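Local coordinates for protein poly-beta-hydroxybuterate polymerase (Cupriavidus necator, PDB 5T6O) that is the catalytic domain of a class I synthase, probably an acyltransferase, that polymerises hydroxybutyryl units into polyhydroxybutyrate, at residues N79-Y92 against A229-L241. The protein carries 1 engineered substitution. Sequence-based numbering, arbitrary orientation.
Sequences NPDASMAGSTWDDY and ATNLPGPWYCWYL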
ATOM      1  N   ASN A  79      16.540 -33.016 -10.674  1.00 24.27           N
ATOM      2  CA  ASN A  79      16.061 -32.030 -11.638  1.00 25.45           C
ATOM      3  C   ASN A  79      15.309 -32.815 -12.707  1.00 23.14           C
ATOM      4  O   ASN A  79      15.941 -33.459 -13.544  1.00 24.36           O
ATOM      5  CB  ASN A  79      17.228 -31.230 -12.228  1.00 27.80           C
ATOM      6  CG  ASN A  79      16.786 -29.891 -12.785  1.00 30.37           C
ATOM      7  OD1 ASN A  79      15.592 -29.623 -12.861  1.00 23.18           O
ATOM      8  ND2 ASN A  79      17.747 -29.046 -13.179  1.00 26.23           N
ATOM      9  N   PRO A  80      13.974 -32.825 -12.692  1.00 25.76           N
ATOM     10  CA  PRO A  80      13.238 -33.835 -13.464  1.00 29.85           C
ATOM     11  C   PRO A  80      13.465 -33.718 -14.964  1.00 32.24           C
ATOM     12  O   PRO A  80      13.597 -32.623 -15.515  1.00 31.19           O
ATOM     13  CB  PRO A  80      11.770 -33.570 -13.099  1.00 32.06           C
ATOM     14  CG  PRO A  80      11.751 -32.236 -12.502  1.00 34.09           C
ATOM     15  CD  PRO A  80      13.077 -32.008 -11.863  1.00 28.74           C
ATOM     16  N   ASP A  81      13.528 -34.876 -15.611  1.00 31.38           N
ATOM     17  CA  ASP A  81      13.607 -35.016 -17.051  1.00 34.71           C
ATOM     18  C   ASP A  81      12.274 -35.537 -17.572  1.00 35.32           C
ATOM     19  O   ASP A  81      11.285 -35.614 -16.835  1.00 29.43           O
ATOM     20  CB  ASP A  81      14.762 -35.947 -17.438  1.00 38.65           C
ATOM     21  CG  ASP A  81      14.626 -37.341 -16.834  1.00 47.07           C
ATOM     22  OD1 ASP A  81      13.527 -37.720 -16.376  1.00 38.64           O
ATOM     23  OD2 ASP A  81      15.632 -38.074 -16.822  1.00 56.08           O
ATOM     24  N   ALA A  82      12.270 -35.953 -18.843  1.00 35.98           N
ATOM     25  CA  ALA A  82      11.030 -36.359 -19.497  1.00 37.10           C
ATOM     26  C   ALA A  82      10.351 -37.510 -18.770  1.00 36.36           C
ATOM     27  O   ALA A  82       9.116 -37.596 -18.759  1.00 34.58           O
ATOM     28  CB  ALA A  82      11.315 -36.741 -20.947  1.00 39.49           C
ATOM     29  N   SER A  83      11.132 -38.393 -18.140  1.00 30.60           N
ATOM     30  CA  SER A  83      10.553 -39.546 -17.462  1.00 32.87           C
ATOM     31  C   SER A  83       9.670 -39.136 -16.297  1.00 35.76           C
ATOM     32  O   SER A  83       8.816 -39.922 -15.872  1.00 37.88           O
ATOM     33  CB  SER A  83      11.661 -40.483 -16.964  1.00 38.10           C
ATOM     34  OG  SER A  83      12.452 -39.854 -15.965  1.00 39.05           O
ATOM     35  N   MET A  84       9.852 -37.923 -15.772  1.00 31.74           N
ATOM     36  CA  MET A  84       9.088 -37.447 -14.633  1.00 29.81           C
ATOM     37  C   MET A  84       8.065 -36.382 -15.013  1.00 32.16           C
ATOM     38  O   MET A  84       7.498 -35.742 -14.126  1.00 30.72           O
ATOM     39  CB  MET A  84      10.043 -36.922 -13.563  1.00 31.22           C
ATOM     40  CG  MET A  84      10.991 -38.011 -13.056  1.00 38.01           C
ATOM     41  SD  MET A  84      12.221 -37.324 -11.940  1.00 49.88           S
ATOM     42  CE  MET A  84      11.209 -36.844 -10.539  1.00 51.87           C
ATOM     43  N   ALA A  85       7.797 -36.199 -16.305  1.00 28.32           N
ATOM     44  CA  ALA A  85       6.880 -35.147 -16.747  1.00 33.97           C
ATOM     45  C   ALA A  85       5.459 -35.325 -16.216  1.00 40.83           C
ATOM     46  O   ALA A  85       4.666 -34.377 -16.282  1.00 33.14           O
ATOM     47  CB  ALA A  85       6.860 -35.095 -18.276  1.00 34.24           C
ATOM     48  N   GLY A  86       5.115 -36.502 -15.693  1.00 32.44           N
ATOM     49  CA  GLY A  86       3.818 -36.729 -15.090  1.00 29.72           C
ATOM     50  C   GLY A  86       3.795 -36.805 -13.581  1.00 29.52           C
ATOM     51  O   GLY A  86       2.761 -37.190 -13.014  1.00 32.15           O
ATOM     52  N   SER A  87       4.884 -36.449 -12.899  1.00 28.37           N
ATOM     53  CA  SER A  87       4.940 -36.528 -11.444  1.00 31.11           C
ATOM     54  C   SER A  87       3.992 -35.521 -10.805  1.00 32.76           C
ATOM     55  O   SER A  87       3.836 -34.400 -11.290  1.00 28.67           O
ATOM     56  CB  SER A  87       6.360 -36.262 -10.946  1.00 26.05           C
ATOM     57  OG  SER A  87       7.287 -37.149 -11.549  1.00 33.24           O
ATOM     58  N   THR A  88       3.395 -35.914  -9.686  1.00 28.14           N
ATOM     59  CA  THR A  88       2.356 -35.138  -9.027  1.00 24.00           C
ATOM     60  C   THR A  88       2.861 -34.576  -7.709  1.00 27.54           C
ATOM     61  O   THR A  88       3.906 -34.978  -7.192  1.00 29.58           O
ATOM     62  CB  THR A  88       1.119 -35.998  -8.771  1.00 33.06           C
ATOM     63  OG1 THR A  88       1.463 -37.038  -7.841  1.00 31.24           O
ATOM     64  CG2 THR A  88       0.626 -36.611 -10.070  1.00 35.95           C
ATOM     65  N   TRP A  89       2.078 -33.647  -7.156  1.00 26.49           N
ATOM     66  CA  TRP A  89       2.358 -33.163  -5.807  1.00 24.61           C
ATOM     67  C   TRP A  89       2.393 -34.322  -4.816  1.00 29.14           C
ATOM     68  O   TRP A  89       3.283 -34.383  -3.962  1.00 28.24           O
ATOM     69  CB  TRP A  89       1.319 -32.117  -5.396  1.00 29.86           C
ATOM     70  CG  TRP A  89       1.392 -31.667  -3.951  1.00 27.39           C
ATOM     71  CD1 TRP A  89       0.731 -32.217  -2.889  1.00 27.82           C
ATOM     72  CD2 TRP A  89       2.136 -30.558  -3.429  1.00 27.35           C
ATOM     73  NE1 TRP A  89       1.022 -31.526  -1.737  1.00 31.31           N
ATOM     74  CE2 TRP A  89       1.884 -30.505  -2.039  1.00 29.04           C
ATOM     75  CE3 TRP A  89       2.996 -29.606  -4.000  1.00 28.72           C
ATOM     76  CZ2 TRP A  89       2.457 -29.542  -1.213  1.00 26.61           C
ATOM     77  CZ3 TRP A  89       3.565 -28.647  -3.180  1.00 30.15           C
ATOM     78  CH2 TRP A  89       3.294 -28.623  -1.796  1.00 27.38           C
ATOM     79  N   ASP A  90       1.450 -35.270  -4.942  1.00 27.91           N
ATOM     80  CA  ASP A  90       1.415 -36.432  -4.053  1.00 26.24           C
ATOM     81  C   ASP A  90       2.656 -37.302  -4.215  1.00 31.02           C
ATOM     82  O   ASP A  90       3.175 -37.842  -3.230  1.00 32.86           O
ATOM     83  CB  ASP A  90       0.154 -37.267  -4.305  1.00 27.81           C
ATOM     84  CG  ASP A  90      -1.094 -36.627  -3.722  1.00 36.40           C
ATOM     85  OD1 ASP A  90      -1.098 -35.398  -3.545  1.00 36.28           O
ATOM     86  OD2 ASP A  90      -2.065 -37.353  -3.431  1.00 37.35           O
ATOM     87  N   ASP A  91       3.131 -37.471  -5.452  1.00 28.10           N
ATOM     88  CA  ASP A  91       4.342 -38.257  -5.669  1.00 30.04           C
ATOM     89  C   ASP A  91       5.493 -37.693  -4.856  1.00 33.20           C
ATOM     90  O   ASP A  91       6.253 -38.437  -4.218  1.00 27.95           O
ATOM     91  CB  ASP A  91       4.728 -38.264  -7.149  1.00 28.90           C
ATOM     92  CG  ASP A  91       3.800 -39.086  -8.017  1.00 36.86           C
ATOM     93  OD1 ASP A  91       3.073 -39.973  -7.504  1.00 33.47           O
ATOM     94  OD2 ASP A  91       3.824 -38.836  -9.246  1.00 31.67           O
ATOM     95  N   TYR A  92       5.648 -36.369  -4.894  1.00 27.77           N
ATOM     96  CA  TYR A  92       6.745 -35.717  -4.190  1.00 24.67           C
ATOM     97  C   TYR A  92       6.582 -35.850  -2.687  1.00 30.31           C
ATOM     98  O   TYR A  92       7.571 -36.012  -1.968  1.00 27.72           O
ATOM     99  CB  TYR A  92       6.821 -34.245  -4.594  1.00 26.17           C
ATOM    100  CG  TYR A  92       7.658 -33.987  -5.834  1.00 25.07           C
ATOM    101  CD1 TYR A  92       7.460 -34.712  -7.000  1.00 27.22           C
ATOM    102  CD2 TYR A  92       8.651 -33.015  -5.828  1.00 28.52           C
ATOM    103  CE1 TYR A  92       8.222 -34.472  -8.132  1.00 27.37           C
ATOM    104  CE2 TYR A  92       9.417 -32.766  -6.959  1.00 29.13           C
ATOM    105  CZ  TYR A  92       9.201 -33.494  -8.100  1.00 28.12           C
ATOM    106  OH  TYR A  92       9.970 -33.242  -9.220  1.00 28.90           O
ATOM    107  N   ALA A 229      18.349 -23.042 -12.987  1.00 27.59           N
ATOM    108  CA  ALA A 229      16.909 -23.269 -12.889  1.00 26.84           C
ATOM    109  C   ALA A 229      16.571 -24.756 -12.765  1.00 22.24           C
ATOM    110  O   ALA A 229      17.348 -25.633 -13.134  1.00 21.78           O
ATOM    111  CB  ALA A 229      16.191 -22.688 -14.110  1.00 31.09           C
ATOM    112  N   THR A 230      15.387 -25.034 -12.221  1.00 23.52           N
ATOM    113  CA  THR A 230      14.919 -26.402 -12.093  1.00 23.97           C
ATOM    114  C   THR A 230      13.624 -26.566 -12.872  1.00 26.49           C
ATOM    115  O   THR A 230      12.891 -25.601 -13.090  1.00 29.09           O
ATOM    116  CB  THR A 230      14.713 -26.792 -10.629  1.00 22.64           C
ATOM    117  OG1 THR A 230      13.788 -25.880 -10.014  1.00 24.12           O
ATOM    118  CG2 THR A 230      16.066 -26.753  -9.898  1.00 22.66           C
ATOM    119  N   ASN A 231      13.364 -27.793 -13.307  1.00 22.19           N
ATOM    120  CA  ASN A 231      12.102 -28.115 -13.962  1.00 21.55           C
ATOM    121  C   ASN A 231      11.062 -28.529 -12.938  1.00 27.85           C
ATOM    122  O   ASN A 231      11.368 -29.251 -11.987  1.00 26.60           O
ATOM    123  CB  ASN A 231      12.275 -29.249 -14.966  1.00 22.69           C
ATOM    124  CG  ASN A 231      13.025 -28.816 -16.204  1.00 24.30           C
ATOM    125  OD1 ASN A 231      12.805 -27.716 -16.718  1.00 29.42           O
ATOM    126  ND2 ASN A 231      13.930 -29.672 -16.679  1.00 26.45           N
ATOM    127  N   LEU A 232       9.820 -28.102 -13.167  1.00 24.93           N
ATOM    128  CA  LEU A 232       8.702 -28.587 -12.375  1.00 23.12           C
ATOM    129  C   LEU A 232       7.845 -29.489 -13.241  1.00 22.86           C
ATOM    130  O   LEU A 232       7.494 -29.091 -14.356  1.00 25.20           O
ATOM    131  CB  LEU A 232       7.845 -27.433 -11.849  1.00 20.54           C
ATOM    132  CG  LEU A 232       8.502 -26.386 -10.940  1.00 26.92           C
ATOM    133  CD1 LEU A 232       7.462 -25.358 -10.500  1.00 26.81           C
ATOM    134  CD2 LEU A 232       9.162 -27.065  -9.720  1.00 25.21           C
ATOM    135  N   PRO A 233       7.487 -30.684 -12.784  1.00 22.29           N
ATOM    136  CA  PRO A 233       6.553 -31.514 -13.556  1.00 26.10           C
ATOM    137  C   PRO A 233       5.202 -30.822 -13.669  1.00 22.28           C
ATOM    138  O   PRO A 233       4.757 -30.134 -12.750  1.00 22.70           O
ATOM    139  CB  PRO A 233       6.459 -32.809 -12.737  1.00 28.04           C
ATOM    140  CG  PRO A 233       7.709 -32.762 -11.819  1.00 24.30           C
ATOM    141  CD  PRO A 233       7.875 -31.317 -11.509  1.00 21.46           C
ATOM    142  N   GLY A 234       4.551 -31.018 -14.813  1.00 24.18           N
ATOM    143  CA  GLY A 234       3.286 -30.370 -15.099  1.00 24.55           C
ATOM    144  C   GLY A 234       2.255 -30.506 -13.995  1.00 25.94           C
ATOM    145  O   GLY A 234       1.744 -29.506 -13.481  1.00 25.23           O
ATOM    146  N   PRO A 235       1.909 -31.743 -13.616  1.00 25.06           N
ATOM    147  CA  PRO A 235       0.851 -31.908 -12.600  1.00 24.72           C
ATOM    148  C   PRO A 235       1.227 -31.322 -11.254  1.00 22.84           C
ATOM    149  O   PRO A 235       0.358 -30.811 -10.536  1.00 26.92           O
ATOM    150  CB  PRO A 235       0.667 -33.431 -12.525  1.00 22.95           C
ATOM    151  CG  PRO A 235       1.075 -33.918 -13.935  1.00 24.79           C
ATOM    152  CD  PRO A 235       2.274 -33.026 -14.256  1.00 22.93           C
ATOM    153  N   TRP A 236       2.513 -31.376 -10.903  1.00 20.70           N
ATOM    154  CA  TRP A 236       2.991 -30.801  -9.647  1.00 23.10           C
ATOM    155  C   TRP A 236       2.799 -29.292  -9.630  1.00 25.98           C
ATOM    156  O   TRP A 236       2.263 -28.721  -8.672  1.00 27.23           O
ATOM    157  CB  TRP A 236       4.476 -31.143  -9.468  1.00 21.39           C
ATOM    158  CG  TRP A 236       5.022 -30.788  -8.097  1.00 23.31           C
ATOM    159  CD1 TRP A 236       5.196 -31.640  -7.054  1.00 24.47           C
ATOM    160  CD2 TRP A 236       5.444 -29.495  -7.635  1.00 26.96           C
ATOM    161  NE1 TRP A 236       5.715 -30.974  -5.976  1.00 23.81           N
ATOM    162  CE2 TRP A 236       5.868 -29.651  -6.300  1.00 29.06           C
ATOM    163  CE3 TRP A 236       5.516 -28.227  -8.221  1.00 23.36           C
ATOM    164  CZ2 TRP A 236       6.341 -28.585  -5.537  1.00 27.36           C
ATOM    165  CZ3 TRP A 236       5.995 -27.165  -7.461  1.00 25.03           C
ATOM    166  CH2 TRP A 236       6.394 -27.352  -6.130  1.00 26.68           C
ATOM    167  N   TYR A 237       3.286 -28.628 -10.670  1.00 22.88           N
ATOM    168  CA  TYR A 237       3.172 -27.178 -10.791  1.00 23.84           C
ATOM    169  C   TYR A 237       1.707 -26.749 -10.837  1.00 23.45           C
ATOM    170  O   TYR A 237       1.318 -25.754 -10.215  1.00 23.47           O
ATOM    171  CB  TYR A 237       3.959 -26.769 -12.046  1.00 21.29           C
ATOM    172  CG  TYR A 237       3.983 -25.324 -12.499  1.00 25.01           C
ATOM    173  CD1 TYR A 237       3.683 -24.277 -11.649  1.00 26.57           C
ATOM    174  CD2 TYR A 237       4.335 -25.020 -13.814  1.00 29.44           C
ATOM    175  CE1 TYR A 237       3.712 -22.962 -12.100  1.00 28.77           C
ATOM    176  CE2 TYR A 237       4.370 -23.719 -14.271  1.00 31.68           C
ATOM    177  CZ  TYR A 237       4.046 -22.692 -13.415  1.00 29.53           C
ATOM    178  OH  TYR A 237       4.079 -21.390 -13.877  1.00 30.16           O
ATOM    179  N   CYS A 238       0.873 -27.511 -11.548  1.00 21.05           N
ATOM    180  CA  CYS A 238      -0.561 -27.230 -11.604  1.00 26.80           C
ATOM    181  C   CYS A 238      -1.185 -27.274 -10.214  1.00 27.41           C
ATOM    182  O   CYS A 238      -1.917 -26.357  -9.812  1.00 25.21           O
ATOM    183  CB  CYS A 238      -1.228 -28.244 -12.541  1.00 27.38           C
ATOM    184  SG  CYS A 238      -3.036 -28.193 -12.613  1.00 29.50           S
ATOM    185  N   TRP A 239      -0.904 -28.340  -9.464  1.00 22.60           N
ATOM    186  CA  TRP A 239      -1.500 -28.508  -8.138  1.00 26.91           C
ATOM    187  C   TRP A 239      -1.050 -27.403  -7.199  1.00 26.04           C
ATOM    188  O   TRP A 239      -1.861 -26.805  -6.486  1.00 26.16           O
ATOM    189  CB  TRP A 239      -1.121 -29.880  -7.568  1.00 27.80           C
ATOM    190  CG  TRP A 239      -1.839 -30.265  -6.309  1.00 26.77           C
ATOM    191  CD1 TRP A 239      -2.890 -31.133  -6.197  1.00 35.29           C
ATOM    192  CD2 TRP A 239      -1.560 -29.801  -4.978  1.00 26.69           C
ATOM    193  NE1 TRP A 239      -3.282 -31.234  -4.880  1.00 35.15           N
ATOM    194  CE2 TRP A 239      -2.485 -30.425  -4.116  1.00 35.21           C
ATOM    195  CE3 TRP A 239      -0.624 -28.917  -4.436  1.00 26.41           C
ATOM    196  CZ2 TRP A 239      -2.501 -30.193  -2.740  1.00 35.40           C
ATOM    197  CZ3 TRP A 239      -0.644 -28.687  -3.070  1.00 30.48           C
ATOM    198  CH2 TRP A 239      -1.579 -29.325  -2.241  1.00 29.18           C
ATOM    199  N   TYR A 240       0.256 -27.127  -7.180  1.00 22.84           N
ATOM    200  CA  TYR A 240       0.789 -26.078  -6.314  1.00 24.78           C
ATOM    201  C   TYR A 240       0.151 -24.726  -6.620  1.00 27.64           C
ATOM    202  O   TYR A 240      -0.349 -24.045  -5.718  1.00 27.79           O
ATOM    203  CB  TYR A 240       2.307 -26.035  -6.483  1.00 24.73           C
ATOM    204  CG  TYR A 240       3.017 -25.056  -5.580  1.00 24.67           C
ATOM    205  CD1 TYR A 240       2.808 -25.066  -4.204  1.00 29.01           C
ATOM    206  CD2 TYR A 240       3.920 -24.146  -6.104  1.00 26.36           C
ATOM    207  CE1 TYR A 240       3.470 -24.170  -3.379  1.00 27.51           C
ATOM    208  CE2 TYR A 240       4.584 -23.242  -5.285  1.00 26.99           C
ATOM    209  CZ  TYR A 240       4.356 -23.263  -3.928  1.00 29.87           C
ATOM    210  OH  TYR A 240       5.022 -22.360  -3.119  1.00 29.05           O
ATOM    211  N   LEU A 241       0.122 -24.332  -7.896  1.00 23.82           N
ATOM    212  CA  LEU A 241      -0.488 -23.055  -8.265  1.00 23.07           C
ATOM    213  C   LEU A 241      -1.967 -23.021  -7.892  1.00 25.63           C
ATOM    214  O   LEU A 241      -2.455 -22.031  -7.340  1.00 25.45           O
ATOM    215  CB  LEU A 241      -0.315 -22.819  -9.766  1.00 25.77           C
ATOM    216  CG  LEU A 241      -0.084 -21.423 -10.324  1.00 48.71           C
ATOM    217  CD1 LEU A 241       1.097 -20.766  -9.626  1.00 47.59           C
ATOM    218  CD2 LEU A 241       0.164 -21.519 -11.833  1.00 45.74           C
TER
HETATM  219  O   HOH W   1      -0.118 -32.939  -8.793  1.00 25.78           O
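Asn79 OD1 takes the backbone N of Asn231 in a nearly straight hydrogen bond of 2.9 Å, met in the carbonyl plane of the amide. Asn79 ND2 donates weakly to Ala229 O and also bonds Ala387 O near the C-terminus. Asn231 returns the grip: its ND2 reaches Pro80 O at 3.2 Å and also donates to Ala389 O. Further along, Pro233 CB packs 3.4 Å from both Met84 O and Ser87 O, and Pro233 CG lies 3.5 Å from Tyr92 OH. A capping box of Thr88 and Asp91 starts helix 89-108, where a water accepts from Trp89 N at 2.8 Å and donates weakly to Pro235 O. A chi1 of 172° swings the Trp89 indole away from its own backbone N and onto Trp239: its five-membered ring lies face to face on the six-membered ring of Trp239, centroids 3.5 Å apart and planes 12° from parallel. Trp236 packs obliquely against Trp89 and sets CD1 over one face of Tyr92; Tyr240 completes this aromatic cluster, backed by Val120, Ile124 and Thr127 of helix 120-134. Two chemistries thus join these parts of the alpha/beta-hydrolase domain: directional amide bonds tie Asn79 and Pro80 to the strand at Asn231, whereas ring contact, with a water bridge, packs helix 89-108 against helix 234-246.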